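Local coordinates for hypothetical protein Atu1826 (Agrobacterium tumefaciens, PDB 2I3D) that is of unknown function but probably acts as a hydrolase of the alpha/beta hydrolase fold, at residues Q70-F80 / M222-L233. Residues are numbered along the deposited sequence; the frame is centred on the assembly and turned at random.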
ATOM      1  N   GLN B  70       7.784   4.032  -4.010  1.00 11.91           N
ATOM      2  CA  GLN B  70       8.530   5.276  -3.777  1.00 13.36           C
ATOM      3  C   GLN B  70      10.020   5.043  -3.508  1.00 13.31           C
ATOM      4  O   GLN B  70      10.849   5.822  -3.973  1.00 13.13           O
ATOM      5  CB  GLN B  70       7.908   6.043  -2.629  1.00 14.25           C
ATOM      6  CG  GLN B  70       6.511   6.588  -3.009  1.00 15.18           C
ATOM      7  CD  GLN B  70       6.587   7.682  -4.013  1.00 18.93           C
ATOM      8  OE1 GLN B  70       7.495   8.558  -3.954  1.00 22.35           O
ATOM      9  NE2 GLN B  70       5.691   7.634  -4.998  1.00 22.44           N
ATOM     10  N   LEU B  71      10.375   3.981  -2.783  1.00 12.61           N
ATOM     11  CA  LEU B  71      11.786   3.689  -2.600  1.00 12.51           C
ATOM     12  C   LEU B  71      12.424   3.375  -3.954  1.00 12.87           C
ATOM     13  O   LEU B  71      13.507   3.866  -4.270  1.00 13.16           O
ATOM     14  CB  LEU B  71      11.992   2.505  -1.642  1.00 11.98           C
ATOM     15  CG  LEU B  71      11.707   2.807  -0.150  1.00 11.24           C
ATOM     16  CD1 LEU B  71      11.481   1.533   0.662  1.00 14.61           C
ATOM     17  CD2 LEU B  71      12.885   3.669   0.463  1.00 12.60           C
ATOM     18  N   PHE B  72      11.763   2.499  -4.726  1.00 13.50           N
ATOM     19  CA  PHE B  72      12.222   2.215  -6.079  1.00 13.64           C
ATOM     20  C   PHE B  72      12.457   3.521  -6.867  1.00 14.04           C
ATOM     21  O   PHE B  72      13.534   3.731  -7.466  1.00 14.48           O
ATOM     22  CB  PHE B  72      11.186   1.336  -6.760  1.00 14.00           C
ATOM     23  CG  PHE B  72      11.519   0.977  -8.176  1.00 16.12           C
ATOM     24  CD1 PHE B  72      12.061  -0.279  -8.475  1.00 17.04           C
ATOM     25  CD2 PHE B  72      11.227   1.866  -9.226  1.00 16.45           C
ATOM     26  CE1 PHE B  72      12.328  -0.649  -9.813  1.00 17.77           C
ATOM     27  CE2 PHE B  72      11.480   1.518 -10.559  1.00 18.26           C
ATOM     28  CZ  PHE B  72      12.042   0.253 -10.861  1.00 17.14           C
ATOM     29  N   TYR B  73      11.451   4.402  -6.872  1.00 14.41           N
ATOM     30  CA  TYR B  73      11.548   5.640  -7.636  1.00 16.59           C
ATOM     31  C   TYR B  73      12.694   6.555  -7.147  1.00 15.71           C
ATOM     32  O   TYR B  73      13.381   7.166  -7.965  1.00 14.94           O
ATOM     33  CB  TYR B  73      10.214   6.370  -7.556  1.00 19.04           C
ATOM     34  CG  TYR B  73      10.093   7.551  -8.475  1.00 23.42           C
ATOM     35  CD1 TYR B  73      10.031   7.387  -9.864  1.00 26.79           C
ATOM     36  CD2 TYR B  73      10.025   8.830  -7.954  1.00 28.67           C
ATOM     37  CE1 TYR B  73       9.913   8.501 -10.714  1.00 27.50           C
ATOM     38  CE2 TYR B  73       9.915   9.943  -8.788  1.00 29.79           C
ATOM     39  CZ  TYR B  73       9.869   9.763 -10.150  1.00 27.38           C
ATOM     40  OH  TYR B  73       9.737  10.904 -10.914  1.00 28.77           O
ATOM     41  N   LEU B  74      12.928   6.616  -5.826  1.00 13.55           N
ATOM     42  CA  LEU B  74      14.065   7.356  -5.271  1.00 13.89           C
ATOM     43  C   LEU B  74      15.402   6.912  -5.870  1.00 14.25           C
ATOM     44  O   LEU B  74      16.217   7.748  -6.344  1.00 15.01           O
ATOM     45  CB  LEU B  74      14.099   7.170  -3.750  1.00 13.15           C
ATOM     46  CG  LEU B  74      15.325   7.800  -3.077  1.00 13.67           C
ATOM     47  CD1 LEU B  74      15.478   9.295  -3.481  1.00 15.96           C
ATOM     48  CD2 LEU B  74      15.126   7.657  -1.532  1.00 15.95           C
ATOM     49  N   PHE B  75      15.663   5.616  -5.818  1.00 13.91           N
ATOM     50  CA  PHE B  75      16.930   5.129  -6.358  1.00 14.23           C
ATOM     51  C   PHE B  75      17.021   5.339  -7.869  1.00 16.92           C
ATOM     52  O   PHE B  75      18.082   5.716  -8.377  1.00 18.05           O
ATOM     53  CB  PHE B  75      17.156   3.677  -5.959  1.00 13.32           C
ATOM     54  CG  PHE B  75      17.550   3.519  -4.515  1.00 12.65           C
ATOM     55  CD1 PHE B  75      18.903   3.652  -4.118  1.00 11.63           C
ATOM     56  CD2 PHE B  75      16.569   3.295  -3.516  1.00 12.23           C
ATOM     57  CE1 PHE B  75      19.275   3.512  -2.744  1.00  9.64           C
ATOM     58  CE2 PHE B  75      16.924   3.151  -2.127  1.00 12.16           C
ATOM     59  CZ  PHE B  75      18.275   3.282  -1.735  1.00 12.04           C
ATOM     60  N   GLN B  76      15.910   5.112  -8.550  1.00 17.95           N
ATOM     61  CA  GLN B  76      15.795   5.326 -10.000  0.70 20.53           C
ATOM     62  C   GLN B  76      16.256   6.734 -10.343  1.00 20.15           C
ATOM     63  O   GLN B  76      17.127   6.967 -11.193  1.00 20.63           O
ATOM     64  CB  GLN B  76      14.315   5.179 -10.445  0.70 20.74           C
ATOM     65  CG  GLN B  76      14.126   5.401 -11.965  0.70 22.94           C
ATOM     66  CD  GLN B  76      12.727   5.098 -12.483  0.70 22.92           C
ATOM     67  OE1 GLN B  76      11.859   4.579 -11.782  0.70 23.55           O
ATOM     68  NE2 GLN B  76      12.512   5.421 -13.754  0.70 26.40           N
ATOM     69  N   LYS B  77      15.632   7.697  -9.672  1.00 20.53           N
ATOM     70  CA  LYS B  77      15.914   9.104  -9.938  1.00 22.30           C
ATOM     71  C   LYS B  77      17.357   9.487  -9.629  1.00 21.48           C
ATOM     72  O   LYS B  77      17.829  10.473 -10.188  1.00 22.68           O
ATOM     73  CB  LYS B  77      15.015  10.025  -9.123  1.00 21.64           C
ATOM     74  CG  LYS B  77      13.546  10.039  -9.462  1.00 26.25           C
ATOM     75  CD  LYS B  77      12.854  11.097  -8.529  1.00 27.28           C
ATOM     76  CE  LYS B  77      12.991  10.694  -7.033  1.00 31.19           C
ATOM     77  NZ  LYS B  77      13.106  11.803  -6.019  1.00 32.61           N
ATOM     78  N   ARG B  78      18.031   8.757  -8.729  1.00 20.43           N
ATOM     79  CA  ARG B  78      19.431   9.057  -8.386  1.00 20.53           C
ATOM     80  C   ARG B  78      20.465   8.257  -9.228  1.00 20.95           C
ATOM     81  O   ARG B  78      21.658   8.179  -8.871  1.00 21.99           O
ATOM     82  CB  ARG B  78      19.678   8.895  -6.882  1.00 20.59           C
ATOM     83  CG  ARG B  78      18.926   9.904  -6.024  1.00 21.61           C
ATOM     84  CD  ARG B  78      19.131  11.338  -6.473  1.00 25.75           C
ATOM     85  NE  ARG B  78      18.532  12.259  -5.508  1.00 30.09           N
ATOM     86  CZ  ARG B  78      17.307  12.788  -5.578  1.00 32.17           C
ATOM     87  NH1 ARG B  78      16.515  12.525  -6.611  1.00 34.68           N
ATOM     88  NH2 ARG B  78      16.877  13.598  -4.600  1.00 32.61           N
ATOM     89  N   GLY B  79      19.999   7.671 -10.332  1.00 19.96           N
ATOM     90  CA  GLY B  79      20.880   6.996 -11.305  1.00 20.75           C
ATOM     91  C   GLY B  79      21.228   5.547 -11.029  1.00 20.95           C
ATOM     92  O   GLY B  79      22.116   4.982 -11.682  1.00 21.15           O
ATOM     93  N   PHE B  80      20.547   4.922 -10.070  1.00 19.26           N
ATOM     94  CA  PHE B  80      20.794   3.510  -9.781  1.00 19.42           C
ATOM     95  C   PHE B  80      20.093   2.613 -10.815  1.00 19.25           C
ATOM     96  O   PHE B  80      19.000   2.927 -11.305  1.00 19.09           O
ATOM     97  CB  PHE B  80      20.218   3.117  -8.407  1.00 18.62           C
ATOM     98  CG  PHE B  80      21.061   3.549  -7.219  1.00 18.13           C
ATOM     99  CD1 PHE B  80      21.170   4.894  -6.887  1.00 18.77           C
ATOM    100  CD2 PHE B  80      21.707   2.597  -6.421  1.00 18.55           C
ATOM    101  CE1 PHE B  80      21.937   5.295  -5.782  1.00 17.71           C
ATOM    102  CE2 PHE B  80      22.483   2.979  -5.326  1.00 17.78           C
ATOM    103  CZ  PHE B  80      22.583   4.328  -4.992  1.00 17.62           C
HETATM  104  N   MSE B 222       9.457   9.589   2.980  1.00 10.55           N
HETATM  105  CA  MSE B 222      10.216   9.566   1.737  1.00 11.34           C
HETATM  106  C   MSE B 222      11.199  10.752   1.666  1.00 10.73           C
HETATM  107  O   MSE B 222      12.287  10.626   1.100  1.00 12.71           O
HETATM  108  CB  MSE B 222       9.281   9.531   0.528  1.00 12.65           C
HETATM  109  CG  MSE B 222       8.509   8.205   0.390  1.00 14.55           C
HETATM  110 SE   MSE B 222       9.684   6.601   0.632  0.75 21.27          SE
HETATM  111  CE  MSE B 222      10.896   7.055  -0.666  1.00 14.02           C
ATOM    112  N   GLY B 223      10.824  11.893   2.243  1.00 12.38           N
ATOM    113  CA  GLY B 223      11.750  13.033   2.380  1.00 11.71           C
ATOM    114  C   GLY B 223      12.987  12.688   3.175  1.00 12.21           C
ATOM    115  O   GLY B 223      14.098  13.077   2.827  1.00 13.02           O
ATOM    116  N   GLU B 224      12.796  11.940   4.251  1.00 11.51           N
ATOM    117  CA  GLU B 224      13.934  11.512   5.085  1.00 11.96           C
ATOM    118  C   GLU B 224      14.798  10.515   4.329  1.00 11.12           C
ATOM    119  O   GLU B 224      16.028  10.624   4.372  1.00 11.49           O
ATOM    120  CB  GLU B 224      13.438  10.896   6.387  1.00 13.18           C
ATOM    121  CG  GLU B 224      12.725  11.917   7.333  1.00 15.40           C
ATOM    122  CD  GLU B 224      13.668  12.837   8.102  1.00 20.12           C
ATOM    123  OE1 GLU B 224      14.908  12.745   7.973  1.00 23.78           O
ATOM    124  OE2 GLU B 224      13.131  13.643   8.891  1.00 25.49           O
ATOM    125  N   CYS B 225      14.165   9.562   3.629  1.00 10.63           N
ATOM    126  CA  CYS B 225      14.938   8.624   2.772  1.00 10.18           C
ATOM    127  C   CYS B 225      15.739   9.365   1.663  1.00 10.80           C
ATOM    128  O   CYS B 225      16.902   9.075   1.439  1.00 10.65           O
ATOM    129  CB  CYS B 225      14.001   7.588   2.150  1.00 10.73           C
ATOM    130  SG  CYS B 225      13.298   6.495   3.421  1.00 12.20           S
ATOM    131  N   GLU B 226      15.086  10.325   0.999  1.00 11.27           N
ATOM    132  CA  GLU B 226      15.744  11.133  -0.030  1.00 11.90           C
ATOM    133  C   GLU B 226      16.966  11.905   0.522  1.00 12.12           C
ATOM    134  O   GLU B 226      18.059  11.814  -0.028  1.00 14.41           O
ATOM    135  CB  GLU B 226      14.733  12.076  -0.679  1.00 12.90           C
ATOM    136  CG  GLU B 226      15.287  12.924  -1.753  1.00 17.77           C
ATOM    137  CD  GLU B 226      14.218  13.891  -2.309  1.00 23.88           C
ATOM    138  OE1 GLU B 226      13.286  14.314  -1.546  1.00 26.06           O
ATOM    139  OE2 GLU B 226      14.323  14.221  -3.514  1.00 26.68           O
ATOM    140  N   ASP B 227      16.764  12.590   1.645  1.00 12.32           N
ATOM    141  CA  ASP B 227      17.832  13.370   2.288  0.70 12.72           C
ATOM    142  C   ASP B 227      18.974  12.457   2.667  1.00 12.20           C
ATOM    143  O   ASP B 227      20.135  12.801   2.464  1.00 13.30           O
ATOM    144  CB  ASP B 227      17.330  14.096   3.538  0.70 13.26           C
ATOM    145  CG  ASP B 227      16.302  15.176   3.237  0.70 14.30           C
ATOM    146  OD1 ASP B 227      16.111  15.545   2.057  0.70 16.86           O
ATOM    147  OD2 ASP B 227      15.681  15.662   4.195  0.70 16.65           O
ATOM    148  N   TYR B 228      18.653  11.271   3.175  1.00 11.86           N
ATOM    149  CA  TYR B 228      19.715  10.357   3.608  1.00 11.01           C
ATOM    150  C   TYR B 228      20.557   9.921   2.373  1.00 10.68           C
ATOM    151  O   TYR B 228      21.789   9.899   2.389  1.00 10.38           O
ATOM    152  CB  TYR B 228      19.124   9.120   4.301  1.00 11.80           C
ATOM    153  CG  TYR B 228      20.219   8.194   4.760  1.00 10.24           C
ATOM    154  CD1 TYR B 228      21.051   8.567   5.845  1.00  9.97           C
ATOM    155  CD2 TYR B 228      20.473   6.997   4.072  1.00 10.10           C
ATOM    156  CE1 TYR B 228      22.077   7.735   6.272  1.00 10.40           C
ATOM    157  CE2 TYR B 228      21.506   6.152   4.446  1.00  9.29           C
ATOM    158  CZ  TYR B 228      22.322   6.528   5.537  1.00  8.91           C
ATOM    159  OH  TYR B 228      23.350   5.692   5.889  1.00 10.57           O
ATOM    160  N   LEU B 229      19.885   9.533   1.306  1.00 10.84           N
ATOM    161  CA  LEU B 229      20.619   9.029   0.137  1.00 11.26           C
ATOM    162  C   LEU B 229      21.451  10.163  -0.472  1.00 11.57           C
ATOM    163  O   LEU B 229      22.608   9.960  -0.858  1.00 12.22           O
ATOM    164  CB  LEU B 229      19.624   8.450  -0.872  1.00 11.62           C
ATOM    165  CG  LEU B 229      20.259   7.904  -2.153  1.00 13.00           C
ATOM    166  CD1 LEU B 229      21.194   6.771  -1.788  1.00 10.38           C
ATOM    167  CD2 LEU B 229      19.124   7.420  -3.090  1.00 12.67           C
ATOM    168  N   ASP B 230      20.875  11.360  -0.522  1.00 11.77           N
ATOM    169  CA  ASP B 230      21.592  12.521  -1.048  1.00 12.90           C
ATOM    170  C   ASP B 230      22.834  12.837  -0.245  1.00 12.38           C
ATOM    171  O   ASP B 230      23.924  13.072  -0.823  1.00 13.42           O
ATOM    172  CB  ASP B 230      20.648  13.725  -1.152  1.00 14.42           C
ATOM    173  CG  ASP B 230      19.742  13.621  -2.376  1.00 16.77           C
ATOM    174  OD1 ASP B 230      20.037  12.787  -3.294  1.00 19.54           O
ATOM    175  OD2 ASP B 230      18.737  14.347  -2.432  1.00 21.54           O
ATOM    176  N   ARG B 231      22.695  12.801   1.082  1.00 10.92           N
ATOM    177  CA  ARG B 231      23.879  13.006   1.916  1.00 11.11           C
ATOM    178  C   ARG B 231      24.924  11.909   1.711  1.00 11.68           C
ATOM    179  O   ARG B 231      26.129  12.197   1.558  1.00 12.90           O
ATOM    180  CB  ARG B 231      23.492  13.195   3.381  1.00 11.98           C
ATOM    181  CG  ARG B 231      22.830  14.561   3.585  1.00 10.97           C
ATOM    182  CD  ARG B 231      22.332  14.771   5.022  1.00 13.29           C
ATOM    183  NE  ARG B 231      23.416  15.014   5.986  1.00 11.89           N
ATOM    184  CZ  ARG B 231      23.212  15.092   7.293  1.00 14.46           C
ATOM    185  NH1 ARG B 231      21.944  14.999   7.793  1.00 14.64           N
ATOM    186  NH2 ARG B 231      24.259  15.339   8.099  1.00 11.35           N
ATOM    187  N   ARG B 232      24.477  10.651   1.646  1.00 10.88           N
ATOM    188  CA  ARG B 232      25.431   9.538   1.448  1.00  9.96           C
ATOM    189  C   ARG B 232      26.100   9.692   0.088  1.00 11.28           C
ATOM    190  O   ARG B 232      27.300   9.461  -0.012  1.00 13.40           O
ATOM    191  CB  ARG B 232      24.690   8.183   1.563  1.00 10.60           C
ATOM    192  CG  ARG B 232      24.339   7.773   3.005  1.00 10.56           C
ATOM    193  CD  ARG B 232      25.560   7.244   3.762  1.00 11.89           C
ATOM    194  NE  ARG B 232      26.295   6.180   3.042  1.00 13.29           N
ATOM    195  CZ  ARG B 232      26.077   4.859   3.191  1.00 12.70           C
ATOM    196  NH1 ARG B 232      25.098   4.399   3.977  1.00 11.93           N
ATOM    197  NH2 ARG B 232      26.813   3.988   2.518  1.00 12.83           N
ATOM    198  N   LEU B 233      25.355  10.055  -0.966  1.00 12.06           N
ATOM    199  CA  LEU B 233      26.014  10.237  -2.284  1.00 12.84           C
ATOM    200  C   LEU B 233      27.012  11.395  -2.292  1.00 14.09           C
ATOM    201  O   LEU B 233      27.894  11.449  -3.165  1.00 15.96           O
ATOM    202  CB  LEU B 233      24.948  10.441  -3.353  1.00 14.12           C
ATOM    203  CG  LEU B 233      24.113   9.171  -3.566  1.00 15.12           C
ATOM    204  CD1 LEU B 233      22.941   9.470  -4.501  1.00 16.26           C
ATOM    205  CD2 LEU B 233      24.975   8.000  -4.079  1.00 18.45           C
TER
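Leu74 enters as a knob into the hole formed by Met222, Cys225, Glu226 and Leu229, locking together two neighbouring helices on one side of the central sheet of an alpha/beta hydrolase fold. The segments run roughly parallel, crossing at -29°, with their axes 10.6 Å apart. From Leu74, CD2 rests on the backbone between Cys225 and Glu226, while CG meets Leu229 CD2 at 3.8 Å as the two side chains pass antiparallel. That same Leu229 methyl lies over one face of the Phe75 ring, a CH-pi contact 4.2 Å from the centroid. At the N-terminal end of both segments Met222 (a selenomethionine), doubled back on itself, sets its CE against Gln70 CB (3.7 Å). Beneath this layer, Leu71, Phe75 and Leu229 all reach Met150 of strand 146-152, which ties both helices to the sheet.

Charged side chains close the solvent-facing side. Arg78, first to leave the helix and just before Gly79, the C-prime residue of a Schellman motif, turns at chi2 (-51°) and lays its aliphatic part along Leu229. Its guanidinium grips Asp230 side-on, nearly coplanar with the carboxylate: Arg78 NE bonds Asp230 OD1 at 2.7 Å and Arg78 NH2 bonds Asp230 OD2 at 3.0 Å, each oxygen accepting through its syn lone pair. Two carboxylates share Arg78 NH2, for Glu226 OE2 accepts from it at 2.8 Å through its anti lone pair, 20° out of the guanidinium plane, in a more bent bond; Lys77 NZ adds a long salt bridge to that OE2, at 3.7 Å.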